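GCN5-related N-acetyltransferase (PDB 3G3S) probably transfers an acetyl group from acetyl-coenzyme A to an amine, as expected of a GCN5-related N-acetyltransferase, though its substrate is not established. Local coordinates at residues 17-22 against 179-184; 67-72 against 88-93; 111-116 against 208-213; 143-148 against 186-191; 219-224 against 229-234. One frame throughout, in Å; residues are numbered along the deposited sequence.

Interaction 1 (17-22 against 179-184); sequences PETIIW and ASYSAG
Trp22 sets the edge of its six-membered ring against the face of Tyr181 in a T-shaped (edge-to-face) pair, the planes 74° apart and the centroids separated by 5.0 Å. The touching atom is Trp22 CE3, which comes within 3.4 Å of Tyr181 CE2, toward the rim of the phenol ring and not above its centre. The two side chains run side by side in the same direction. Tyr181 takes the first torsion that places CG between its own backbone N and carbonyl carbon (chi1 65°), which folds the ring back over the type I turn 181-184: Gly184 N lies over the centre of the face opposite Trp22. Thr19 crosses the tyrosine at about a right angle, its CB 3.6 Å from Tyr181 CE1, while its hydroxyl OG1 is hydrogen-bonded to Glu186. Farther along, Ile20 CG1 meets Ala179 CB at 4.1 Å, an apolar touch that continues the seam. No hydrogen bond joins the two segments directly. The first turn of helix 19-26 thus lies against the end of strand 170-181, with Thr19 also reaching Ser220 of strand 218-223 and Ile20 packing on Phe53 and Phe55 of strand 52-58.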
# COMPACT_ATOMS: atom_id res chain seq x y z
N PRO A 17 3.08 6.91 -14.48
CA PRO A 17 1.84 6.21 -14.23
C PRO A 17 1.65 4.84 -14.93
O PRO A 17 0.66 4.63 -15.64
CB PRO A 17 0.80 7.25 -14.73
CG PRO A 17 1.43 7.85 -15.91
CD PRO A 17 2.95 7.92 -15.53
N GLU A 18 2.60 3.92 -14.74
CA GLU A 18 2.46 2.56 -15.21
C GLU A 18 2.15 1.69 -14.00
O GLU A 18 2.95 1.60 -13.07
CB GLU A 18 3.72 2.10 -15.92
CG GLU A 18 3.89 2.72 -17.29
CD GLU A 18 2.96 2.15 -18.34
OE1 GLU A 18 2.15 1.26 -18.05
OE2 GLU A 18 3.14 2.57 -19.52
N THR A 19 1.01 1.00 -14.01
CA THR A 19 0.56 0.33 -12.80
C THR A 19 1.44 -0.83 -12.35
O THR A 19 1.44 -1.16 -11.19
CB THR A 19 -0.93 -0.11 -12.86
OG1 THR A 19 -1.08 -1.34 -13.56
CG2 THR A 19 -1.83 1.03 -13.46
N ILE A 20 2.20 -1.43 -13.26
CA ILE A 20 3.10 -2.53 -12.88
C ILE A 20 4.24 -1.94 -12.06
O ILE A 20 4.80 -2.62 -11.17
CB ILE A 20 3.60 -3.27 -14.12
CG1 ILE A 20 2.46 -4.06 -14.77
CG2 ILE A 20 4.83 -4.21 -13.78
CD1 ILE A 20 2.69 -4.43 -16.22
N ILE A 21 4.64 -0.70 -12.35
CA ILE A 21 5.63 -0.06 -11.47
C ILE A 21 4.96 0.10 -10.09
O ILE A 21 5.54 -0.17 -9.05
CB ILE A 21 6.14 1.32 -11.97
CG1 ILE A 21 6.73 1.24 -13.38
CG2 ILE A 21 7.20 1.90 -10.95
CD1 ILE A 21 7.03 2.62 -13.99
N TRP A 22 3.71 0.56 -10.07
CA TRP A 22 3.00 0.65 -8.79
C TRP A 22 2.94 -0.70 -8.07
O TRP A 22 3.18 -0.78 -6.85
CB TRP A 22 1.56 1.20 -8.98
CG TRP A 22 1.48 2.48 -9.72
CD1 TRP A 22 2.48 3.36 -9.98
CD2 TRP A 22 0.28 3.09 -10.23
NE1 TRP A 22 1.99 4.45 -10.66
CE2 TRP A 22 0.64 4.32 -10.80
CE3 TRP A 22 -1.05 2.70 -10.27
CZ2 TRP A 22 -0.27 5.16 -11.41
CZ3 TRP A 22 -1.97 3.53 -10.88
CH2 TRP A 22 -1.58 4.75 -11.43
N ALA A 179 -1.49 -8.08 -13.95
CA ALA A 179 -1.05 -7.65 -12.65
C ALA A 179 -2.21 -6.92 -11.94
O ALA A 179 -3.23 -6.53 -12.56
CB ALA A 179 0.16 -6.73 -12.77
N SER A 180 -2.00 -6.76 -10.65
CA SER A 180 -2.90 -6.11 -9.70
C SER A 180 -2.13 -5.14 -8.84
O SER A 180 -0.97 -5.42 -8.46
CB SER A 180 -3.49 -7.15 -8.74
OG SER A 180 -4.09 -8.21 -9.42
N TYR A 181 -2.76 -4.04 -8.48
CA TYR A 181 -2.19 -3.11 -7.51
C TYR A 181 -3.32 -2.78 -6.53
O TYR A 181 -4.43 -3.26 -6.70
CB TYR A 181 -1.55 -1.89 -8.16
CG TYR A 181 -2.50 -0.98 -8.89
CD1 TYR A 181 -2.96 -1.32 -10.15
CD2 TYR A 181 -2.92 0.22 -8.33
CE1 TYR A 181 -3.86 -0.49 -10.83
CE2 TYR A 181 -3.80 1.06 -9.01
CZ TYR A 181 -4.25 0.69 -10.27
OH TYR A 181 -5.13 1.52 -10.96
N SER A 182 -3.02 -1.97 -5.53
CA SER A 182 -3.95 -1.65 -4.45
C SER A 182 -5.34 -1.24 -4.91
O SER A 182 -6.32 -1.63 -4.30
CB SER A 182 -3.35 -0.53 -3.59
OG SER A 182 -2.95 0.58 -4.39
N ALA A 183 -5.41 -0.50 -6.00
CA ALA A 183 -6.67 0.04 -6.47
C ALA A 183 -7.10 -0.45 -7.86
O ALA A 183 -8.04 0.10 -8.46
CB ALA A 183 -6.57 1.55 -6.45
N GLY A 184 -6.46 -1.47 -8.41
CA GLY A 184 -6.85 -1.88 -9.74
C GLY A 184 -6.04 -3.01 -10.29
O GLY A 184 -5.37 -3.70 -9.54

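Interaction 2 (67-72 against 88-93); sequences ICEGKN and EVYGDG
Glu69 and Tyr90 meet through one short hydrogen bond, Tyr90 OH donating to Glu69 OE2 at 2.5 Å. The glutamate gets there by reach: CG stands opposite the carbonyl carbon, beside the backbone N (chi1 -69°), and the chain beyond it is extended, carrying the carboxylate outward from the turn. The oxygen accepts through its anti lone pair, the one facing away from OE1. Tyr90 CB points toward segment 67-72, and at the far end of the ring the hydroxyl meets OE2. The carboxylate and ring planes stand 89° apart. Glu69 OE2 lies in the plane of the phenol ring, at its edge, where it also comes within 3.3 Å of Tyr90 CE1. Val89 CG1 covers the centre of one ring face, and Trp248 makes an edge-to-face pair with the same tyrosine.

On the glutamate side the backbone makes a type II turn from Cys68 to Lys71, with Gly70 at positive phi. Lys71 folds back across this turn, bending at its last torsion (chi4 61°) to give NZ to Ile67 O at 2.9 Å. This bond spans the turn just after helix 62-68, while Glu69 extends toward Tyr90. On the tyrosine side Gly91, again at positive phi, ends helix 80-90, and Gly93 N bonds back to Tyr90 O at 2.7 Å. The arrangement is a surface tie between the turn that follows helix 62-68 and the C-terminal end of helix 80-90, two helices that flank strand 73-77 in sequence, a helix-strand-helix unit of the chain's N-terminal part.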
# COMPACT_ATOMS: atom_id res chain seq x y z
N ILE A 67 20.24 -8.17 -15.22
CA ILE A 67 19.22 -8.88 -14.49
C ILE A 67 18.06 -9.24 -15.42
O ILE A 67 17.37 -10.24 -15.21
CB ILE A 67 18.64 -8.02 -13.31
CG1 ILE A 67 19.71 -7.66 -12.28
CG2 ILE A 67 17.50 -8.74 -12.60
CD1 ILE A 67 19.21 -6.73 -11.22
N CYS A 68 17.84 -8.44 -16.45
CA CYS A 68 16.78 -8.70 -17.41
C CYS A 68 17.13 -9.69 -18.49
O CYS A 68 16.25 -10.14 -19.20
CB CYS A 68 16.39 -7.38 -18.08
SG CYS A 68 15.84 -6.14 -16.91
N GLU A 69 18.41 -10.04 -18.61
CA GLU A 69 18.84 -10.93 -19.70
C GLU A 69 18.32 -12.33 -19.52
O GLU A 69 18.18 -12.80 -18.40
CB GLU A 69 20.36 -10.96 -19.78
CG GLU A 69 20.96 -9.69 -20.25
CD GLU A 69 22.47 -9.70 -20.20
OE1 GLU A 69 23.02 -10.77 -19.96
OE2 GLU A 69 23.11 -8.64 -20.36
N GLY A 70 18.04 -12.99 -20.63
CA GLY A 70 17.55 -14.36 -20.61
C GLY A 70 16.12 -14.53 -20.14
O GLY A 70 15.73 -15.64 -19.71
N LYS A 71 15.33 -13.46 -20.21
CA LYS A 71 13.92 -13.51 -19.83
C LYS A 71 13.04 -13.06 -20.98
O LYS A 71 13.45 -12.25 -21.81
CB LYS A 71 13.66 -12.60 -18.63
CG LYS A 71 14.35 -13.03 -17.38
CD LYS A 71 14.04 -12.04 -16.27
CE LYS A 71 14.52 -12.53 -14.96
NZ LYS A 71 16.00 -12.73 -14.93
N ASN A 72 11.83 -13.60 -21.02
CA ASN A 72 10.84 -13.18 -22.00
C ASN A 72 10.31 -11.83 -21.50
O ASN A 72 9.25 -11.77 -20.89
CB ASN A 72 9.75 -14.24 -22.07
CG ASN A 72 8.66 -13.88 -23.04
OD1 ASN A 72 8.89 -13.11 -23.99
ND2 ASN A 72 7.45 -14.44 -22.82
N GLU A 88 23.36 0.56 -27.24
CA GLU A 88 24.81 0.46 -27.26
C GLU A 88 25.30 -0.91 -26.82
O GLU A 88 26.18 -1.51 -27.46
CB GLU A 88 25.42 1.53 -26.35
CG GLU A 88 26.93 1.41 -26.20
CD GLU A 88 27.52 2.54 -25.43
OE1 GLU A 88 27.75 3.61 -26.05
OE2 GLU A 88 27.76 2.36 -24.22
N VAL A 89 24.78 -1.37 -25.69
CA VAL A 89 25.23 -2.65 -25.12
C VAL A 89 24.82 -3.88 -25.93
O VAL A 89 25.60 -4.82 -26.06
CB VAL A 89 24.72 -2.83 -23.68
CG1 VAL A 89 25.03 -4.27 -23.17
CG2 VAL A 89 25.30 -1.77 -22.73
N TYR A 90 23.62 -3.88 -26.51
CA TYR A 90 23.06 -5.06 -27.16
C TYR A 90 22.91 -5.03 -28.69
O TYR A 90 22.65 -6.07 -29.30
CB TYR A 90 21.70 -5.40 -26.53
CG TYR A 90 21.78 -5.69 -25.04
CD1 TYR A 90 22.24 -6.92 -24.56
CD2 TYR A 90 21.43 -4.72 -24.10
CE1 TYR A 90 22.35 -7.17 -23.19
CE2 TYR A 90 21.52 -4.97 -22.73
CZ TYR A 90 21.99 -6.18 -22.28
OH TYR A 90 22.05 -6.40 -20.92
N GLY A 91 23.06 -3.87 -29.30
CA GLY A 91 23.03 -3.77 -30.75
C GLY A 91 21.85 -4.46 -31.33
O GLY A 91 20.71 -4.16 -30.94
N ASP A 92 22.10 -5.43 -32.21
CA ASP A 92 21.01 -6.16 -32.90
C ASP A 92 20.30 -7.17 -32.00
O ASP A 92 19.32 -7.78 -32.44
CB ASP A 92 21.51 -6.89 -34.17
CG ASP A 92 21.88 -5.94 -35.30
OD1 ASP A 92 21.31 -4.81 -35.38
OD2 ASP A 92 22.73 -6.33 -36.13
N GLY A 93 20.78 -7.34 -30.77
CA GLY A 93 20.17 -8.24 -29.78
C GLY A 93 18.91 -7.71 -29.10
O GLY A 93 18.34 -8.39 -28.25

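Interaction 3 (111-116 against 208-213); sequences GHLQKL and LILACL
Leu113 lays its CB against Leu210 CG at 3.9 Å, the two leucines sliding past each other in opposite directions. Its CD1 branch goes on to Ile209, touching CG2 at 3.6 Å, and there the side chains cross at about a right angle. Leu113 therefore sits against two successive residues of the facing helix. In Ile209 the torsion that sets CG1 opposite the carbonyl carbon (chi1 -70°) leaves CG2 as the branch offered to Leu113. Leu210 turns its CD1 methyl to Gln114, where the amide oxygen OE1 approaches to 3.5 Å. The glutamine chain bends at chi2 (63°), bringing the amide across the leucine at roughly a right angle; its NE2 is hydrogen-bonded to Asp118 one turn on, which helps fix the amide.

Segments 111-116 and 208-213 run with N-to-C directions 134° apart, their local axes 10.1 Å from each other at closest approach. Leu235 of helix 226-235 packs on both Leu113 and Ile209, and Phe108 does the same from the preceding loop, extending the apolar cluster. Leu208 and Ile209 meanwhile rest on Ile187 of strand 184-191, so helix 200-214 lies between the sheet and helix 110-118. With no hydrogen bond or salt bridge between the segments, the contact depends on fitted aliphatic surfaces, and the one polar group at its margin is oriented by its own helix.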
# COMPACT_ATOMS: atom_id res chain seq x y z
N GLY A 111 -23.16 1.82 -20.42
CA GLY A 111 -24.21 1.33 -21.34
C GLY A 111 -23.59 0.70 -22.56
O GLY A 111 -23.97 -0.39 -22.98
N HIS A 112 -22.62 1.41 -23.10
CA HIS A 112 -21.84 0.98 -24.24
C HIS A 112 -21.11 -0.32 -23.97
O HIS A 112 -21.12 -1.24 -24.79
CB HIS A 112 -20.87 2.12 -24.57
CG HIS A 112 -19.72 1.76 -25.45
ND1 HIS A 112 -19.87 1.25 -26.72
CD2 HIS A 112 -18.38 1.92 -25.26
CE1 HIS A 112 -18.68 1.08 -27.26
NE2 HIS A 112 -17.76 1.48 -26.40
N LEU A 113 -20.48 -0.42 -22.80
CA LEU A 113 -19.73 -1.62 -22.46
C LEU A 113 -20.64 -2.81 -22.36
O LEU A 113 -20.30 -3.90 -22.83
CB LEU A 113 -18.96 -1.44 -21.15
CG LEU A 113 -17.83 -0.41 -21.20
CD1 LEU A 113 -17.33 -0.18 -19.81
CD2 LEU A 113 -16.68 -0.82 -22.16
N GLN A 114 -21.78 -2.62 -21.71
CA GLN A 114 -22.72 -3.71 -21.55
C GLN A 114 -23.23 -4.17 -22.92
O GLN A 114 -23.40 -5.35 -23.11
CB GLN A 114 -23.90 -3.33 -20.65
CG GLN A 114 -24.78 -4.52 -20.28
CD GLN A 114 -24.05 -5.59 -19.46
OE1 GLN A 114 -23.49 -5.31 -18.40
NE2 GLN A 114 -24.09 -6.83 -19.95
N LYS A 115 -23.47 -3.24 -23.85
CA LYS A 115 -23.90 -3.64 -25.20
C LYS A 115 -22.88 -4.56 -25.88
O LYS A 115 -23.26 -5.53 -26.52
CB LYS A 115 -24.16 -2.44 -26.11
CG LYS A 115 -24.68 -2.84 -27.49
N LEU A 116 -21.60 -4.24 -25.74
CA LEU A 116 -20.54 -5.07 -26.31
C LEU A 116 -20.58 -6.46 -25.70
O LEU A 116 -20.40 -7.46 -26.40
CB LEU A 116 -19.16 -4.43 -26.07
CG LEU A 116 -18.88 -3.07 -26.71
CD1 LEU A 116 -17.52 -2.52 -26.30
CD2 LEU A 116 -19.00 -3.13 -28.25
N LEU A 208 -14.73 -7.51 -18.39
CA LEU A 208 -13.72 -7.34 -17.34
C LEU A 208 -13.77 -5.93 -16.74
O LEU A 208 -13.76 -5.78 -15.51
CB LEU A 208 -12.32 -7.63 -17.88
CG LEU A 208 -11.16 -7.48 -16.89
CD1 LEU A 208 -11.39 -8.33 -15.66
CD2 LEU A 208 -9.83 -7.81 -17.55
N ILE A 209 -13.82 -4.91 -17.60
CA ILE A 209 -13.90 -3.50 -17.19
C ILE A 209 -15.10 -3.36 -16.27
O ILE A 209 -14.99 -2.88 -15.16
CB ILE A 209 -13.99 -2.55 -18.40
CG1 ILE A 209 -12.65 -2.53 -19.16
CG2 ILE A 209 -14.40 -1.09 -17.97
CD1 ILE A 209 -12.65 -1.87 -20.54
N LEU A 210 -16.26 -3.82 -16.73
CA LEU A 210 -17.49 -3.77 -15.92
C LEU A 210 -17.35 -4.48 -14.57
O LEU A 210 -17.82 -3.98 -13.54
CB LEU A 210 -18.67 -4.35 -16.71
CG LEU A 210 -19.23 -3.48 -17.83
CD1 LEU A 210 -20.19 -4.30 -18.69
CD2 LEU A 210 -19.93 -2.23 -17.27
N ALA A 211 -16.69 -5.64 -14.58
CA ALA A 211 -16.41 -6.38 -13.36
C ALA A 211 -15.53 -5.55 -12.40
O ALA A 211 -15.74 -5.55 -11.17
CB ALA A 211 -15.74 -7.71 -13.68
N CYS A 212 -14.54 -4.88 -12.97
CA CYS A 212 -13.64 -4.02 -12.20
C CYS A 212 -14.36 -2.86 -11.58
O CYS A 212 -14.29 -2.66 -10.37
CB CYS A 212 -12.53 -3.49 -13.09
SG CYS A 212 -11.26 -4.76 -13.35
N LEU A 213 -15.06 -2.11 -12.41
CA LEU A 213 -15.82 -0.97 -11.95
C LEU A 213 -16.79 -1.37 -10.84
O LEU A 213 -16.90 -0.69 -9.82
CB LEU A 213 -16.54 -0.30 -13.11
CG LEU A 213 -15.70 0.32 -14.24
CD1 LEU A 213 -16.63 0.96 -15.22
CD2 LEU A 213 -14.65 1.34 -13.78

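Interaction 4 (143-148 against 186-191); sequences SRDLVG and EIEVDT. With EDO (1,2-ethanediol), chain F.
Segment 143-148, whose residues 144-146 coil with helical backbone angles but without regular helix bonds, comes up to strand 184-191 of the GNAT-fold sheet, Leu146 CA standing 6.1 Å from Glu188 CA. The short coil is held from within: Arg144 O accepts from both Val147 N and Gly148 N.

Leu146 is the apolar wedge. With CG opposite its carbonyl carbon (chi1 -68°) it extends CD2 toward the strand, crossing Glu188 at about a right angle and touching that residue's CG at 3.7 Å and its backbone O at 3.6 Å. The same methyl lies 3.7 Å from Asp190 OD2, the leucine and the aspartate sliding past each other in opposite directions.

Glu188 and Asp190, two residues apart on the strand, both start toward the coil. The glutamate bends at chi2 (72°), which folds its carboxylate back beside the aspartate: Glu188 OE2 and Asp190 OD2 are 2.5 Å apart. Asp145 adds a third acid. Its CB rests 3.7 Å from Glu188 OE2, and its own OD2 stays 4.2 Å from that oxygen, which brings the like charges of Asp145 and Glu188 close together. Asp145 OD1 has a weak hydrogen bond to Ser51. Behind the acids the strand is held in the sheet by backbone bonds to Ser176 and Gly174, and on the strand's other side Ile187 and Val189 pack on Trp221.

A 1,2-ethanediol molecule, probably from the crystallisation liquor and also bonded to Arg99, lies beside Glu188, its O1 2.8 Å from Glu188 OE1.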
# COMPACT_ATOMS: atom_id res chain seq x y z
N SER A 143 -2.56 -18.10 -24.17
CA SER A 143 -3.41 -17.63 -23.07
C SER A 143 -2.73 -17.55 -21.70
O SER A 143 -3.28 -17.01 -20.75
CB SER A 143 -4.63 -18.55 -22.95
OG SER A 143 -4.21 -19.89 -22.78
N ARG A 144 -1.51 -18.02 -21.59
CA ARG A 144 -0.92 -18.14 -20.28
C ARG A 144 -0.72 -16.86 -19.51
O ARG A 144 -0.85 -16.88 -18.30
CB ARG A 144 0.37 -18.96 -20.35
CG ARG A 144 1.49 -18.37 -21.06
CD ARG A 144 2.67 -19.33 -21.00
NE ARG A 144 3.91 -18.69 -21.43
CZ ARG A 144 5.13 -19.25 -21.35
NH1 ARG A 144 5.31 -20.48 -20.86
NH2 ARG A 144 6.18 -18.55 -21.77
N ASP A 145 -0.46 -15.74 -20.18
CA ASP A 145 -0.31 -14.46 -19.49
C ASP A 145 -1.61 -13.94 -18.87
O ASP A 145 -1.58 -12.98 -18.10
CB ASP A 145 0.27 -13.41 -20.42
CG ASP A 145 1.71 -13.67 -20.77
OD1 ASP A 145 2.38 -14.44 -20.04
OD2 ASP A 145 2.16 -13.11 -21.79
N LEU A 146 -2.74 -14.56 -19.20
CA LEU A 146 -4.00 -14.17 -18.56
C LEU A 146 -3.95 -14.41 -17.03
O LEU A 146 -4.55 -13.66 -16.25
CB LEU A 146 -5.16 -14.92 -19.19
CG LEU A 146 -5.49 -14.56 -20.64
CD1 LEU A 146 -6.63 -15.43 -21.16
CD2 LEU A 146 -5.81 -13.07 -20.76
N VAL A 147 -3.23 -15.46 -16.61
CA VAL A 147 -3.11 -15.84 -15.22
C VAL A 147 -1.71 -16.19 -14.73
O VAL A 147 -1.50 -16.27 -13.53
CB VAL A 147 -3.97 -17.09 -14.94
CG1 VAL A 147 -5.39 -16.87 -15.42
CG2 VAL A 147 -3.38 -18.34 -15.58
N GLY A 148 -0.77 -16.40 -15.66
CA GLY A 148 0.57 -16.90 -15.34
C GLY A 148 1.51 -16.06 -14.52
O GLY A 148 2.56 -16.56 -14.08
N GLU A 186 -3.94 -4.39 -14.26
CA GLU A 186 -3.37 -4.07 -15.56
C GLU A 186 -3.89 -5.14 -16.48
O GLU A 186 -3.67 -6.34 -16.25
CB GLU A 186 -1.85 -4.10 -15.50
CG GLU A 186 -1.19 -3.59 -16.74
CD GLU A 186 -1.30 -2.09 -16.88
OE1 GLU A 186 -0.49 -1.34 -16.26
OE2 GLU A 186 -2.18 -1.66 -17.63
N ILE A 187 -4.62 -4.73 -17.53
CA ILE A 187 -5.29 -5.67 -18.38
C ILE A 187 -4.43 -6.33 -19.44
O ILE A 187 -3.52 -5.73 -20.00
CB ILE A 187 -6.53 -5.00 -19.09
CG1 ILE A 187 -7.54 -4.62 -18.05
CG2 ILE A 187 -7.13 -5.95 -20.17
CD1 ILE A 187 -8.84 -4.01 -18.66
N GLU A 188 -4.71 -7.61 -19.63
CA GLU A 188 -4.12 -8.45 -20.65
C GLU A 188 -5.32 -8.98 -21.40
O GLU A 188 -6.21 -9.54 -20.78
CB GLU A 188 -3.43 -9.62 -20.00
CG GLU A 188 -2.99 -10.75 -20.93
CD GLU A 188 -1.80 -10.41 -21.82
OE1 GLU A 188 -1.13 -9.38 -21.62
OE2 GLU A 188 -1.53 -11.22 -22.72
N VAL A 189 -5.31 -8.81 -22.72
CA VAL A 189 -6.34 -9.36 -23.58
C VAL A 189 -5.65 -10.24 -24.62
O VAL A 189 -4.62 -9.84 -25.21
CB VAL A 189 -7.16 -8.27 -24.28
CG1 VAL A 189 -8.22 -8.90 -25.12
CG2 VAL A 189 -7.78 -7.32 -23.26
N ASP A 190 -6.21 -11.42 -24.87
CA ASP A 190 -5.67 -12.36 -25.85
C ASP A 190 -6.80 -13.11 -26.58
O ASP A 190 -7.81 -13.45 -25.95
CB ASP A 190 -4.80 -13.38 -25.15
CG ASP A 190 -3.49 -12.81 -24.61
OD1 ASP A 190 -2.67 -12.38 -25.44
OD2 ASP A 190 -3.25 -12.87 -23.38
N THR A 191 -6.62 -13.36 -27.88
CA THR A 191 -7.55 -14.16 -28.65
C THR A 191 -6.78 -15.20 -29.45
O THR A 191 -5.76 -14.89 -30.04
CB THR A 191 -8.36 -13.30 -29.58
OG1 THR A 191 -9.06 -12.34 -28.78
CG2 THR A 191 -9.36 -14.13 -30.40
C1 EDO F . 0.36 -6.44 -19.83
O1 EDO F . -0.16 -6.77 -21.13
C2 EDO F . 0.79 -4.99 -19.77
O2 EDO F . 0.11 -4.21 -20.76

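Interaction 5 (219-224 against 229-234); sequences PSWDAH and LKLAEK. With CAC (cacodylate ion), chain D.
Leu229, early in helix 226-235, meets Ala223 of the strand before it in this beta-alpha unit of the GNAT fold, the two CB atoms 3.9 Å apart. Its backbone N is nearer still, 3.5 Å from Ala223 CB, so strand and helix lie close where the short connection joins them. Leu231 follows on the side facing the strand. Its CG stands opposite the backbone N (chi1 174°), and from there CD2 reaches the edge of the Trp221 ring at CH2, 3.8 Å away, the side chains crossing at about a right angle. Ala232 makes the face contact: CB sits over the five-membered ring of Trp221, 3.4 Å from its centroid and just 6° off the normal, a CH-pi interaction. The indole is thus touched at face and edge by consecutive residues, while its NE1 is hydrogen-bonded to Ser228, which helps fix the ring's rotation.

On the face opposite Ala232 lies a cacodylate ion, probably from the crystallisation liquor, whose methyl carbon C1 is centred over the indole. Ser228 OG also binds this ion. Cacodylate O1 accepts a nearly straight hydrogen bond from His224 N, 2.9 Å long with an angle of 169° at the hydrogen.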
# COMPACT_ATOMS: atom_id res chain seq x y z
N PRO A 219 -9.56 -0.47 -14.07
CA PRO A 219 -9.04 -1.36 -15.10
C PRO A 219 -8.08 -0.62 -16.02
O PRO A 219 -8.49 0.15 -16.89
CB PRO A 219 -10.30 -1.81 -15.84
CG PRO A 219 -11.24 -0.66 -15.68
CD PRO A 219 -10.87 0.09 -14.45
N SER A 220 -6.79 -0.82 -15.82
CA SER A 220 -5.78 -0.13 -16.66
C SER A 220 -5.50 -0.79 -17.98
O SER A 220 -5.49 -2.04 -18.08
CB SER A 220 -4.44 -0.08 -15.91
OG SER A 220 -3.43 0.46 -16.72
N TRP A 221 -5.21 0.02 -18.99
CA TRP A 221 -4.80 -0.47 -20.31
C TRP A 221 -3.48 0.17 -20.74
O TRP A 221 -3.33 1.40 -20.70
CB TRP A 221 -5.86 -0.15 -21.36
CG TRP A 221 -5.76 -0.92 -22.63
CD1 TRP A 221 -4.86 -0.75 -23.64
CD2 TRP A 221 -6.66 -1.93 -23.08
NE1 TRP A 221 -5.12 -1.60 -24.68
CE2 TRP A 221 -6.22 -2.35 -24.37
CE3 TRP A 221 -7.78 -2.55 -22.51
CZ2 TRP A 221 -6.84 -3.36 -25.08
CZ3 TRP A 221 -8.41 -3.57 -23.24
CH2 TRP A 221 -7.94 -3.95 -24.51
N ASP A 222 -2.53 -0.66 -21.15
CA ASP A 222 -1.27 -0.18 -21.67
C ASP A 222 -1.10 -0.99 -22.96
O ASP A 222 -0.91 -2.19 -22.94
CB ASP A 222 -0.15 -0.40 -20.67
CG ASP A 222 1.06 0.43 -20.95
OD1 ASP A 222 0.99 1.67 -20.87
OD2 ASP A 222 2.14 -0.19 -21.15
N ALA A 223 -1.25 -0.31 -24.09
CA ALA A 223 -1.33 -0.95 -25.40
C ALA A 223 0.02 -1.43 -25.94
O ALA A 223 0.93 -0.64 -26.13
CB ALA A 223 -1.99 0.01 -26.39
N HIS A 224 0.10 -2.72 -26.24
CA HIS A 224 1.31 -3.29 -26.81
C HIS A 224 1.50 -2.91 -28.27
O HIS A 224 2.62 -2.90 -28.78
CB HIS A 224 1.28 -4.81 -26.70
CG HIS A 224 2.56 -5.48 -27.10
ND1 HIS A 224 3.77 -5.21 -26.49
CD2 HIS A 224 2.82 -6.44 -28.03
CE1 HIS A 224 4.71 -5.97 -27.02
NE2 HIS A 224 4.17 -6.73 -27.96
N LEU A 229 -4.29 -0.27 -29.07
CA LEU A 229 -4.68 1.08 -28.69
C LEU A 229 -6.06 1.36 -29.23
O LEU A 229 -6.92 1.85 -28.49
CB LEU A 229 -3.70 2.13 -29.19
CG LEU A 229 -4.14 3.58 -28.97
CD1 LEU A 229 -4.35 3.87 -27.47
CD2 LEU A 229 -3.16 4.52 -29.59
N LYS A 230 -6.26 1.03 -30.51
CA LYS A 230 -7.55 1.28 -31.17
C LYS A 230 -8.70 0.55 -30.49
O LYS A 230 -9.80 1.08 -30.43
CB LYS A 230 -7.48 0.96 -32.66
CG LYS A 230 -6.65 1.98 -33.46
N LEU A 231 -8.44 -0.65 -29.98
CA LEU A 231 -9.41 -1.40 -29.19
C LEU A 231 -9.71 -0.64 -27.91
O LEU A 231 -10.88 -0.41 -27.55
CB LEU A 231 -8.86 -2.78 -28.86
CG LEU A 231 -9.66 -3.69 -27.91
CD1 LEU A 231 -11.16 -3.71 -28.22
CD2 LEU A 231 -9.07 -5.10 -27.93
N ALA A 232 -8.65 -0.26 -27.19
CA ALA A 232 -8.81 0.49 -25.96
C ALA A 232 -9.66 1.73 -26.20
O ALA A 232 -10.51 2.04 -25.37
CB ALA A 232 -7.45 0.87 -25.35
N GLU A 233 -9.45 2.43 -27.33
CA GLU A 233 -10.22 3.65 -27.66
C GLU A 233 -11.69 3.31 -27.81
O GLU A 233 -12.55 4.06 -27.35
CB GLU A 233 -9.67 4.34 -28.90
CG GLU A 233 -8.33 5.02 -28.63
CD GLU A 233 -7.61 5.49 -29.88
OE1 GLU A 233 -7.87 4.97 -30.99
OE2 GLU A 233 -6.73 6.37 -29.74
N LYS A 234 -11.99 2.16 -28.40
CA LYS A 234 -13.39 1.71 -28.52
C LYS A 234 -13.98 1.45 -27.15
O LYS A 234 -15.16 1.66 -26.95
CB LYS A 234 -13.52 0.45 -29.38
CG LYS A 234 -13.18 0.69 -30.87
AS CAC D . -2.64 -5.15 -23.90
O1 CAC D . -2.06 -4.49 -25.45
O2 CAC D . -1.39 -4.91 -22.71
C1 CAC D . -4.36 -4.48 -23.19
C2 CAC D . -3.03 -7.09 -23.97

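Interactions 1, 4 and 5 meet on three neighbouring strands, 218-223, 184-191 and 170-181. Glu186 joins them: its OE1 lies 2.8 Å from Thr19 OG1 of interaction 1 and its OE2 2.6 Å from Ser220 OG of interaction 5. Cacodylate and 1,2-ethanediol lie in this region, consistent with a pocket. Interaction 3 touches interaction 4 through side-chain packing and interaction 5 through His112 NE2, 2.7 Å from Lys234 O; the centres of interactions 3 and 5 are 14 Å apart. Interaction 2 stands apart, its centre 39 Å from that of interaction 3, on the opposite side of the chain's centre.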